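Local atomic coordinates of muramidase (PDB entry 6ZM8), a protein that hydrolyses the glycan backbone of bacterial peptidoglycan as a fungal lysozyme-type muramidase of glycoside hydrolase family 25. Residues 138-142 with 143-147; 106-109 with 110-114. All coordinates share one frame; numbering follows the deposited sequence. Where two conformers were deposited one is given.

Contact 1: residues 138-142 with 143-147; sequences TDWWT and QCTGN
Trp140 and Trp141 each present one indole face to a residue one turn further on, Cys144 and Thr145, at the C-terminal end of helix 138-145, the helix of a beta-alpha-beta unit in this TIM-barrel-clan enzyme. Both indoles leave the helix with CG anti to the backbone N (chi1 -175° for Trp140), which swings them forward to these partners. Cys144 lies on one face of Trp140: its CB stands 3.5 Å from the centroid of the six-membered ring, a CH-pi contact, while SG sits over the five-membered ring, 3.3 Å from NE1, as a sulfur-aromatic contact. That sulfur is disulfide-bonded to Cys105, and the indole NE1 donates to Thr104 O, so ring and disulfide meet the same loop. With a leucine here, the sulfur would probably lose its aromatic cover and Thr104 O its indole donor. Thr145 covers Trp141 in a comparable way, CG2 lying 3.8 Å from the centroid of the six-membered ring and OG1 nearer the pyrrole side; the NE1 hydrogen goes instead to Ser148 O. Asn147 meets the same indole edge-on, its OD1, which accepts from Asn171 N, in the ring plane at 3.4 Å from CD1 and its amide turned 81° against the ring. Gly146, with positive phi, is first to leave helical angles, and the turn brings Asn147 N back to Trp141 O. Three donors grip that oxygen: Thr145 N, Asn147 N at 3.3 Å and, closest, the hydroxyl Thr145 OG1 at 2.7 Å.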
loop_
_atom_site.group_PDB
_atom_site.type_symbol
_atom_site.label_atom_id
_atom_site.label_comp_id
_atom_site.label_asym_id
_atom_site.label_seq_id
_atom_site.Cartn_x
_atom_site.Cartn_y
_atom_site.Cartn_z
ATOM N N THR A 138 9.691 -9.806 -0.074
ATOM C CA THR A 138 9.924 -10.993 -0.872
ATOM C C THR A 138 9.913 -12.261 -0.007
ATOM O O THR A 138 9.386 -13.297 -0.432
ATOM C CB THR A 138 11.213 -10.853 -1.683
ATOM O OG1 THR A 138 11.001 -9.722 -2.505
ATOM C CG2 THR A 138 11.519 -12.085 -2.498
ATOM N N ASP A 139 10.489 -12.174 1.175
ATOM C CA ASP A 139 10.539 -13.349 2.047
ATOM C C ASP A 139 9.138 -13.738 2.537
ATOM O O ASP A 139 8.814 -14.940 2.554
ATOM C CB ASP A 139 11.536 -13.131 3.200
ATOM C CG ASP A 139 11.321 -11.839 3.981
ATOM O OD1 ASP A 139 11.442 -10.765 3.367
ATOM O OD2 ASP A 139 11.036 -11.925 5.198
ATOM N N TRP A 140 8.309 -12.777 2.930
ATOM C CA TRP A 140 6.946 -13.150 3.359
ATOM C C TRP A 140 6.188 -13.759 2.185
ATOM O O TRP A 140 5.515 -14.779 2.298
ATOM C CB TRP A 140 6.185 -11.944 3.927
ATOM C CG TRP A 140 4.833 -12.340 4.472
ATOM C CD1 TRP A 140 4.571 -12.695 5.753
ATOM C CD2 TRP A 140 3.597 -12.484 3.754
ATOM N NE1 TRP A 140 3.254 -13.051 5.911
ATOM C CE2 TRP A 140 2.636 -12.953 4.690
ATOM C CE3 TRP A 140 3.205 -12.307 2.419
ATOM C CZ2 TRP A 140 1.333 -13.249 4.324
ATOM C CZ3 TRP A 140 1.906 -12.638 2.048
ATOM C CH2 TRP A 140 0.984 -13.111 2.993
ATOM N N TRP A 141 6.294 -13.095 1.031
ATOM C CA TRP A 141 5.553 -13.537 -0.150
ATOM C C TRP A 141 5.966 -14.949 -0.540
ATOM O O TRP A 141 5.132 -15.782 -0.949
ATOM C CB TRP A 141 5.823 -12.541 -1.301
ATOM C CG TRP A 141 4.908 -12.728 -2.467
ATOM C CD1 TRP A 141 5.190 -13.356 -3.656
ATOM C CD2 TRP A 141 3.573 -12.237 -2.560
ATOM N NE1 TRP A 141 4.104 -13.274 -4.485
ATOM C CE2 TRP A 141 3.098 -12.598 -3.846
ATOM C CE3 TRP A 141 2.738 -11.493 -1.709
ATOM C CZ2 TRP A 141 1.823 -12.270 -4.292
ATOM C CZ3 TRP A 141 1.475 -11.160 -2.148
ATOM C CH2 TRP A 141 1.025 -11.540 -3.438
ATOM N N THR A 142 7.251 -15.239 -0.449
ATOM C CA THR A 142 7.730 -16.588 -0.779
ATOM C C THR A 142 7.127 -17.626 0.175
ATOM O O THR A 142 6.581 -18.640 -0.264
ATOM C CB THR A 142 9.267 -16.598 -0.774
ATOM O OG1 THR A 142 9.752 -15.709 -1.784
ATOM C CG2 THR A 142 9.823 -17.969 -1.018
ATOM N N GLN A 143 7.234 -17.374 1.463
ATOM C CA GLN A 143 6.754 -18.390 2.402
ATOM C C GLN A 143 5.246 -18.553 2.373
ATOM O O GLN A 143 4.715 -19.655 2.587
ATOM C CB GLN A 143 7.152 -17.950 3.794
ATOM C CG GLN A 143 8.630 -17.984 3.963
ATOM C CD GLN A 143 9.065 -17.631 5.351
ATOM O OE1 GLN A 143 8.442 -17.898 6.345
ATOM N NE2 GLN A 143 10.335 -17.277 5.551
ATOM N N CYS A 144 4.533 -17.440 2.240
ATOM C CA CYS A 144 3.088 -17.479 2.495
ATOM C C CYS A 144 2.234 -17.598 1.230
ATOM O O CYS A 144 1.063 -17.972 1.349
ATOM C CB CYS A 144 2.628 -16.275 3.300
ATOM S SG CYS A 144 3.400 -16.166 4.948
ATOM N N THR A 145 2.800 -17.325 0.047
ATOM C CA THR A 145 2.050 -17.508 -1.207
ATOM C C THR A 145 2.711 -18.541 -2.106
ATOM O O THR A 145 2.191 -18.784 -3.196
ATOM C CB THR A 145 1.853 -16.203 -2.021
ATOM O OG1 THR A 145 3.055 -15.854 -2.718
ATOM C CG2 THR A 145 1.343 -15.059 -1.181
ATOM N N GLY A 146 3.835 -19.126 -1.691
ATOM C CA GLY A 146 4.600 -19.960 -2.620
ATOM C C GLY A 146 5.272 -19.140 -3.700
ATOM O O GLY A 146 5.565 -19.655 -4.786
ATOM N N ASN A 147 5.521 -17.860 -3.421
ATOM C CA ASN A 147 6.115 -16.943 -4.397
ATOM C C ASN A 147 5.246 -16.869 -5.657
ATOM O O ASN A 147 5.724 -17.095 -6.784
ATOM C CB ASN A 147 7.580 -17.256 -4.688
ATOM C CG ASN A 147 8.369 -16.011 -5.086
ATOM O OD1 ASN A 147 7.843 -14.902 -5.089
ATOM N ND2 ASN A 147 9.624 -16.211 -5.401
#

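Contact 2: residues 106-109 with 110-114; sequences YGLS and QSAMV
The Tyr106 ring meets the methyl of Met113, whose CE comes in obliquely to 4.0 Å from CD1. Trp140, Gln63, Pro64 and Asn99 also touch this tyrosine, and its OH is hydrogen-bonded to Glu97 O, which helps to fix the ring at its far end. The other flat group, the Gln110 amide, lies at the end of an extended side chain on the first turn of helix 110-128 and gives its NE2 to Gln143 O. Met113 starts with CG anti to its own backbone N and then bends at chi2 (64°) and chi3 (76°), folding the thioether back toward the loop. There its CE also packs against Leu108, 4.1 Å from CB. Leu108 reaches over the start of the helix in return: CD2 stands 3.9 Å from Met113 CA, and its CB faces the Ala112 CB at 4.3 Å. Ser109, between Leu108 and the first helical residue Gln110, is the N-cap. Its OG, placed between the backbone N and the carbonyl carbon (chi1 61°), accepts from Ala112 N at 3.2 Å and so satisfies an amide of the first turn. The Ser109 carbonyl O takes Met113 N at 2.9 Å, the first regular helical bond. Ala112, at the third helical position, has no side-chain acceptor to return a bond to Ser109 N, so the reciprocal half of a capping box is absent. The pattern is a serine N-cap combined with a hydrophobic staple, in which Leu108 just before the cap packs on Met113, the fourth residue of the helix.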
loop_
_atom_site.group_PDB
_atom_site.type_symbol
_atom_site.label_atom_id
_atom_site.label_comp_id
_atom_site.label_asym_id
_atom_site.label_seq_id
_atom_site.Cartn_x
_atom_site.Cartn_y
_atom_site.Cartn_z
ATOM N N TYR A 106 -0.605 -16.742 8.998
ATOM C CA TYR A 106 -1.982 -16.610 9.502
ATOM C C TYR A 106 -2.722 -17.961 9.545
ATOM O O TYR A 106 -3.937 -17.968 9.691
ATOM C CB TYR A 106 -2.821 -15.587 8.719
ATOM C CG TYR A 106 -2.259 -14.187 8.720
ATOM C CD1 TYR A 106 -1.318 -13.791 7.764
ATOM C CD2 TYR A 106 -2.685 -13.230 9.626
ATOM C CE1 TYR A 106 -0.823 -12.489 7.714
ATOM C CE2 TYR A 106 -2.212 -11.927 9.594
ATOM C CZ TYR A 106 -1.269 -11.552 8.639
ATOM O OH TYR A 106 -0.825 -10.263 8.657
ATOM N N GLY A 107 -2.005 -19.071 9.418
ATOM C CA GLY A 107 -2.640 -20.386 9.386
ATOM C C GLY A 107 -3.204 -20.777 8.032
ATOM O O GLY A 107 -3.783 -21.864 7.936
ATOM N N LEU A 108 -3.061 -19.943 7.014
ATOM C CA LEU A 108 -3.565 -20.304 5.690
ATOM C C LEU A 108 -2.508 -21.110 4.938
ATOM O O LEU A 108 -1.312 -20.869 5.062
ATOM C CB LEU A 108 -3.922 -19.063 4.848
ATOM C CG LEU A 108 -5.277 -18.413 5.131
ATOM C CD1 LEU A 108 -5.352 -17.725 6.488
ATOM C CD2 LEU A 108 -5.634 -17.414 4.028
ATOM N N SER A 109 -2.952 -22.041 4.079
ATOM C CA SER A 109 -2.056 -22.628 3.107
ATOM C C SER A 109 -1.669 -21.561 2.065
ATOM O O SER A 109 -2.273 -20.506 1.975
ATOM C CB SER A 109 -2.713 -23.814 2.428
ATOM O OG SER A 109 -3.878 -23.364 1.763
ATOM N N GLN A 110 -0.636 -21.871 1.279
ATOM C CA GLN A 110 -0.179 -20.916 0.260
ATOM C C GLN A 110 -1.278 -20.664 -0.768
ATOM O O GLN A 110 -1.549 -19.512 -1.118
ATOM C CB GLN A 110 1.096 -21.416 -0.412
ATOM C CG GLN A 110 2.283 -21.521 0.548
ATOM C CD GLN A 110 3.518 -22.046 -0.107
ATOM O OE1 GLN A 110 3.439 -22.786 -1.123
ATOM N NE2 GLN A 110 4.680 -21.720 0.424
ATOM N N SER A 111 -1.916 -21.737 -1.237
ATOM C CA SER A 111 -2.963 -21.565 -2.223
ATOM C C SER A 111 -4.177 -20.841 -1.638
ATOM O O SER A 111 -4.801 -20.023 -2.311
ATOM C CB SER A 111 -3.327 -22.928 -2.806
ATOM O OG SER A 111 -3.810 -23.816 -1.802
ATOM N N ALA A 112 -4.521 -21.107 -0.362
ATOM C CA ALA A 112 -5.609 -20.383 0.263
ATOM C C ALA A 112 -5.248 -18.892 0.369
ATOM O O ALA A 112 -6.128 -18.019 0.238
ATOM C CB ALA A 112 -5.979 -20.933 1.619
ATOM N N MET A 113 -4.000 -18.591 0.662
ATOM C CA MET A 113 -3.573 -17.196 0.761
ATOM C C MET A 113 -3.678 -16.502 -0.602
ATOM O O MET A 113 -4.147 -15.369 -0.699
ATOM C CB MET A 113 -2.144 -17.135 1.305
ATOM C CG MET A 113 -1.669 -15.702 1.542
ATOM S SD MET A 113 -2.553 -14.784 2.793
ATOM C CE MET A 113 -1.856 -15.539 4.259
ATOM N N VAL A 114 -3.232 -17.189 -1.670
ATOM C CA VAL A 114 -3.393 -16.634 -3.013
ATOM C C VAL A 114 -4.868 -16.370 -3.292
ATOM O O VAL A 114 -5.224 -15.310 -3.825
ATOM C CB VAL A 114 -2.766 -17.573 -4.048
ATOM C CG1 VAL A 114 -3.150 -17.186 -5.476
ATOM C CG2 VAL A 114 -1.250 -17.597 -3.906
#

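Overall arrangement
Contact 2 comes first along the chain, at the start of helix 110-128; contact 1 follows at the end of helix 138-145, with strand 133-136 between the two helices. Their centres are about 10 Å apart and on the same side of the chain's centre, that of contact 2 about 20 Å and that of contact 1 about 17 Å from it. The two helices touch directly: Cys144 O lies 3.3 Å from Met113 CB, and Met113 packs on Trp140 and Thr145. The covalent link described for contact 1 spans the loop of contact 2 and the last turn of helix 138-145, joining consecutive helices on the outside of the TIM-barrel-like fold.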